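Local coordinates for geranylgeranyl pyrophosphate synthase (Corynebacterium glutamicum, PDB 3LMD), which probably makes prenyl diphosphates, perhaps heptaprenyl diphosphate, in isoprenoid biosynthesis, with magnesium as cofactor, at residues M234-F246 with R310-D322. Residues are numbered along the deposited sequence; the frame is centred on the assembly and turned at random.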
# COMPACT_ATOMS: atom_id res chain seq x y z
N MET A 234 0.11 -20.64 -12.50
CA MET A 234 -1.16 -21.30 -12.84
C MET A 234 -1.14 -22.78 -12.44
O MET A 234 -2.10 -23.28 -11.85
CB MET A 234 -1.48 -21.16 -14.35
CG MET A 234 -1.62 -19.70 -14.88
SD MET A 234 -3.02 -18.77 -14.11
CE MET A 234 -4.30 -20.12 -14.09
N ILE A 235 -0.06 -23.48 -12.78
CA ILE A 235 0.08 -24.88 -12.44
C ILE A 235 -0.02 -25.09 -10.94
O ILE A 235 -0.78 -25.95 -10.48
CB ILE A 235 1.40 -25.45 -12.98
CG1 ILE A 235 1.36 -25.48 -14.52
CG2 ILE A 235 1.70 -26.84 -12.39
CD1 ILE A 235 2.78 -25.78 -15.13
N PHE A 236 0.70 -24.29 -10.15
CA PHE A 236 0.66 -24.46 -8.68
C PHE A 236 -0.76 -24.41 -8.14
O PHE A 236 -1.15 -25.23 -7.32
CB PHE A 236 1.48 -23.37 -7.96
CG PHE A 236 2.99 -23.54 -8.08
CD1 PHE A 236 3.53 -24.73 -8.50
CD2 PHE A 236 3.85 -22.51 -7.75
CE1 PHE A 236 4.92 -24.90 -8.61
CE2 PHE A 236 5.23 -22.67 -7.86
CZ PHE A 236 5.75 -23.87 -8.29
N GLN A 237 -1.52 -23.39 -8.55
CA GLN A 237 -2.84 -23.16 -7.98
C GLN A 237 -3.86 -24.22 -8.46
O GLN A 237 -4.67 -24.68 -7.69
CB GLN A 237 -3.34 -21.76 -8.34
CG GLN A 237 -4.65 -21.43 -7.60
CD GLN A 237 -4.44 -21.44 -6.09
OE1 GLN A 237 -3.72 -20.61 -5.57
NE2 GLN A 237 -5.03 -22.42 -5.39
N ILE A 238 -3.84 -24.56 -9.75
CA ILE A 238 -4.78 -25.56 -10.22
C ILE A 238 -4.47 -26.92 -9.58
O ILE A 238 -5.39 -27.65 -9.17
CB ILE A 238 -4.79 -25.69 -11.76
CG1 ILE A 238 -5.20 -24.34 -12.39
CG2 ILE A 238 -5.83 -26.79 -12.18
CD1 ILE A 238 -4.98 -24.24 -13.86
N VAL A 239 -3.19 -27.27 -9.48
CA VAL A 239 -2.82 -28.54 -8.89
C VAL A 239 -3.30 -28.57 -7.42
O VAL A 239 -3.87 -29.57 -6.96
CB VAL A 239 -1.28 -28.83 -9.01
CG1 VAL A 239 -0.87 -29.96 -8.05
CG2 VAL A 239 -0.90 -29.24 -10.46
N ASP A 240 -3.07 -27.48 -6.68
CA ASP A 240 -3.56 -27.37 -5.29
C ASP A 240 -5.08 -27.57 -5.23
O ASP A 240 -5.62 -28.23 -4.31
CB ASP A 240 -3.24 -25.97 -4.71
CG ASP A 240 -1.81 -25.83 -4.22
OD1 ASP A 240 -1.07 -26.84 -4.17
OD2 ASP A 240 -1.43 -24.70 -3.85
N ASP A 241 -5.78 -26.96 -6.17
CA ASP A 241 -7.25 -27.03 -6.19
C ASP A 241 -7.75 -28.44 -6.47
O ASP A 241 -8.71 -28.88 -5.86
CB ASP A 241 -7.85 -26.02 -7.19
CG ASP A 241 -7.66 -24.57 -6.74
OD1 ASP A 241 -7.36 -24.34 -5.56
OD2 ASP A 241 -7.80 -23.65 -7.57
N ILE A 242 -7.07 -29.15 -7.38
CA ILE A 242 -7.38 -30.54 -7.63
C ILE A 242 -7.16 -31.39 -6.36
O ILE A 242 -8.01 -32.21 -5.97
CB ILE A 242 -6.52 -31.09 -8.79
CG1 ILE A 242 -6.94 -30.44 -10.13
CG2 ILE A 242 -6.63 -32.65 -8.85
CD1 ILE A 242 -5.88 -30.73 -11.28
N ILE A 243 -6.00 -31.21 -5.74
CA ILE A 243 -5.66 -31.96 -4.53
C ILE A 243 -6.72 -31.73 -3.44
O ILE A 243 -7.16 -32.67 -2.78
CB ILE A 243 -4.23 -31.59 -4.01
CG1 ILE A 243 -3.17 -32.19 -4.95
CG2 ILE A 243 -4.03 -32.11 -2.57
CD1 ILE A 243 -1.74 -31.65 -4.70
N ASP A 244 -7.18 -30.49 -3.30
CA ASP A 244 -8.16 -30.15 -2.26
C ASP A 244 -9.44 -30.96 -2.40
O ASP A 244 -10.10 -31.30 -1.39
CB ASP A 244 -8.51 -28.67 -2.31
CG ASP A 244 -9.44 -28.24 -1.17
OD1 ASP A 244 -9.00 -28.30 -0.00
OD2 ASP A 244 -10.59 -27.83 -1.43
N ILE A 245 -9.82 -31.25 -3.64
CA ILE A 245 -11.05 -31.97 -3.89
C ILE A 245 -10.86 -33.47 -4.00
O ILE A 245 -11.71 -34.24 -3.56
CB ILE A 245 -11.68 -31.51 -5.20
CG1 ILE A 245 -12.14 -30.05 -5.07
CG2 ILE A 245 -12.82 -32.48 -5.62
CD1 ILE A 245 -12.14 -29.34 -6.40
N PHE A 246 -9.77 -33.90 -4.63
CA PHE A 246 -9.61 -35.33 -4.93
C PHE A 246 -8.59 -36.03 -4.05
O PHE A 246 -8.39 -37.24 -4.17
CB PHE A 246 -9.32 -35.53 -6.42
CG PHE A 246 -10.41 -35.01 -7.31
CD1 PHE A 246 -10.31 -33.75 -7.89
CD2 PHE A 246 -11.56 -35.76 -7.54
CE1 PHE A 246 -11.32 -33.26 -8.69
CE2 PHE A 246 -12.57 -35.29 -8.35
CZ PHE A 246 -12.46 -34.03 -8.93
N ARG A 310 -12.23 -33.64 -12.85
CA ARG A 310 -10.82 -33.82 -12.52
C ARG A 310 -9.99 -33.86 -13.79
O ARG A 310 -8.96 -33.18 -13.90
CB ARG A 310 -10.58 -35.09 -11.70
CG ARG A 310 -9.09 -35.25 -11.31
CD ARG A 310 -8.84 -36.55 -10.54
NE ARG A 310 -7.59 -36.43 -9.78
CZ ARG A 310 -6.40 -36.70 -10.30
NH1 ARG A 310 -5.30 -36.56 -9.56
NH2 ARG A 310 -6.31 -37.14 -11.55
N GLN A 311 -10.43 -34.63 -14.79
CA GLN A 311 -9.60 -34.75 -15.98
C GLN A 311 -9.57 -33.43 -16.77
O GLN A 311 -8.58 -33.09 -17.40
CB GLN A 311 -10.05 -35.90 -16.89
CG GLN A 311 -9.08 -36.09 -18.06
CD GLN A 311 -7.75 -36.61 -17.57
OE1 GLN A 311 -7.69 -37.45 -16.69
NE2 GLN A 311 -6.66 -36.05 -18.09
N ALA A 312 -10.69 -32.73 -16.77
CA ALA A 312 -10.73 -31.44 -17.46
C ALA A 312 -9.75 -30.43 -16.82
O ALA A 312 -9.06 -29.66 -17.52
CB ALA A 312 -12.17 -30.88 -17.41
N ALA A 313 -9.70 -30.41 -15.49
CA ALA A 313 -8.75 -29.52 -14.78
C ALA A 313 -7.33 -29.97 -15.03
O ALA A 313 -6.43 -29.15 -15.22
CB ALA A 313 -9.05 -29.51 -13.23
N LEU A 314 -7.12 -31.29 -15.02
CA LEU A 314 -5.79 -31.83 -15.26
C LEU A 314 -5.32 -31.50 -16.68
O LEU A 314 -4.14 -31.19 -16.87
CB LEU A 314 -5.76 -33.35 -14.98
CG LEU A 314 -4.47 -34.16 -15.11
CD1 LEU A 314 -3.31 -33.52 -14.30
CD2 LEU A 314 -4.72 -35.64 -14.65
N ASP A 315 -6.21 -31.57 -17.67
CA ASP A 315 -5.82 -31.22 -19.04
C ASP A 315 -5.46 -29.75 -19.13
O ASP A 315 -4.61 -29.36 -19.93
CB ASP A 315 -6.94 -31.53 -20.05
CG ASP A 315 -7.14 -33.03 -20.23
OD1 ASP A 315 -6.21 -33.78 -19.91
OD2 ASP A 315 -8.21 -33.44 -20.68
N GLU A 316 -6.10 -28.92 -18.32
CA GLU A 316 -5.72 -27.49 -18.28
C GLU A 316 -4.32 -27.32 -17.65
O GLU A 316 -3.48 -26.57 -18.15
CB GLU A 316 -6.79 -26.69 -17.52
CG GLU A 316 -6.58 -25.19 -17.51
CD GLU A 316 -6.92 -24.53 -18.84
OE1 GLU A 316 -6.99 -25.22 -19.88
OE2 GLU A 316 -7.10 -23.31 -18.84
N VAL A 317 -4.04 -28.07 -16.59
CA VAL A 317 -2.66 -28.16 -16.05
C VAL A 317 -1.65 -28.56 -17.14
O VAL A 317 -0.56 -27.97 -17.26
CB VAL A 317 -2.56 -29.15 -14.88
CG1 VAL A 317 -1.07 -29.39 -14.48
CG2 VAL A 317 -3.33 -28.62 -13.65
N TYR A 318 -2.02 -29.54 -17.95
CA TYR A 318 -1.09 -30.00 -18.99
C TYR A 318 -0.84 -28.93 -20.04
O TYR A 318 0.26 -28.86 -20.60
CB TYR A 318 -1.61 -31.25 -19.70
CG TYR A 318 -1.68 -32.48 -18.83
CD1 TYR A 318 -0.78 -32.67 -17.78
CD2 TYR A 318 -2.60 -33.50 -19.10
CE1 TYR A 318 -0.81 -33.82 -17.00
CE2 TYR A 318 -2.64 -34.65 -18.32
CZ TYR A 318 -1.75 -34.81 -17.29
OH TYR A 318 -1.80 -35.97 -16.53
N ARG A 319 -1.87 -28.15 -20.32
CA ARG A 319 -1.77 -27.08 -21.29
C ARG A 319 -0.80 -25.99 -20.78
O ARG A 319 0.03 -25.47 -21.55
CB ARG A 319 -3.17 -26.48 -21.53
CG ARG A 319 -3.21 -25.38 -22.59
CD ARG A 319 -4.62 -24.89 -22.88
NE ARG A 319 -5.13 -24.02 -21.83
CZ ARG A 319 -4.79 -22.74 -21.67
NH1 ARG A 319 -5.35 -22.02 -20.70
NH2 ARG A 319 -3.91 -22.17 -22.49
N TYR A 320 -0.89 -25.65 -19.50
CA TYR A 320 0.10 -24.71 -18.90
C TYR A 320 1.49 -25.32 -18.84
O TYR A 320 2.48 -24.61 -18.96
CB TYR A 320 -0.35 -24.26 -17.51
CG TYR A 320 -1.47 -23.28 -17.62
CD1 TYR A 320 -1.25 -22.01 -18.17
CD2 TYR A 320 -2.75 -23.58 -17.17
CE1 TYR A 320 -2.28 -21.07 -18.29
CE2 TYR A 320 -3.79 -22.65 -17.28
CZ TYR A 320 -3.55 -21.40 -17.84
OH TYR A 320 -4.56 -20.44 -17.94
N MET A 321 1.57 -26.64 -18.65
CA MET A 321 2.88 -27.30 -18.60
C MET A 321 3.50 -27.24 -19.99
O MET A 321 4.71 -27.05 -20.09
CB MET A 321 2.78 -28.78 -18.12
CG MET A 321 4.18 -29.51 -17.88
SD MET A 321 5.22 -28.80 -16.54
CE MET A 321 6.69 -28.30 -17.44
N ASP A 322 2.68 -27.35 -21.06
CA ASP A 322 3.16 -27.18 -22.44
C ASP A 322 3.66 -25.77 -22.65
O ASP A 322 4.70 -25.55 -23.25
CB ASP A 322 2.06 -27.45 -23.49
CG ASP A 322 1.70 -28.92 -23.62
OD1 ASP A 322 2.50 -29.77 -23.17
OD2 ASP A 322 0.62 -29.21 -24.15
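The Tyr320 ring takes Met234 over one face: CB of Met234 stands 3.7 Å from the ring centroid, only 4° off the normal, a CH-pi contact. The thioether chain then bends at both later torsions, so that Met234 SD lies obliquely, 5.1 Å from the centroid, as a Met-aromatic contact, and CE reaches the phenol end. The opposite face of Tyr320 carries the guanidinium carbon of Arg319, offset toward the rim, itself paired side-on with Glu316 through NE and NH1. At the other end of the interface, Phe246 lies between Ile245 CG2 over the centre of one face and Arg310 CB, 3.5 Å above the other and displaced toward the rim. Arg310 stretches out straight from CB to NE (chi1 -178°), which lays its methylenes across that face; its guanidinium stands nearly perpendicular to the ring (85°), with Phe246 CB at its edge, while NH1 is hydrogen-bonded to the carbonyl of Val351.

Between these aromatic ends segments 234-246 and 310-322 run nearly antiparallel, their axes approaching to 9.4 Å, and mesh knobs-into-holes. Ile238 enters the hole formed by Ala313, Glu316, Val317 and Tyr320, Ile242 that of Arg310, Ala313, Leu314 and Val317, and Val317 packs back among Ile235, Ile238, Val239 and Ile242. Packing is tight where Ile238 CG2 meets Val317 CG2 at 3.4 Å.

The contact joins helices 219-246 and 309-328 of the all-helical prenyl synthase fold, with Phe246 near Ser305, which binds calcium in this protein, though not in this chain. Apolar and CH-pi chemistry implies cohesion through shape complementarity; the Arg319–Glu316 salt bridge stays within one helix.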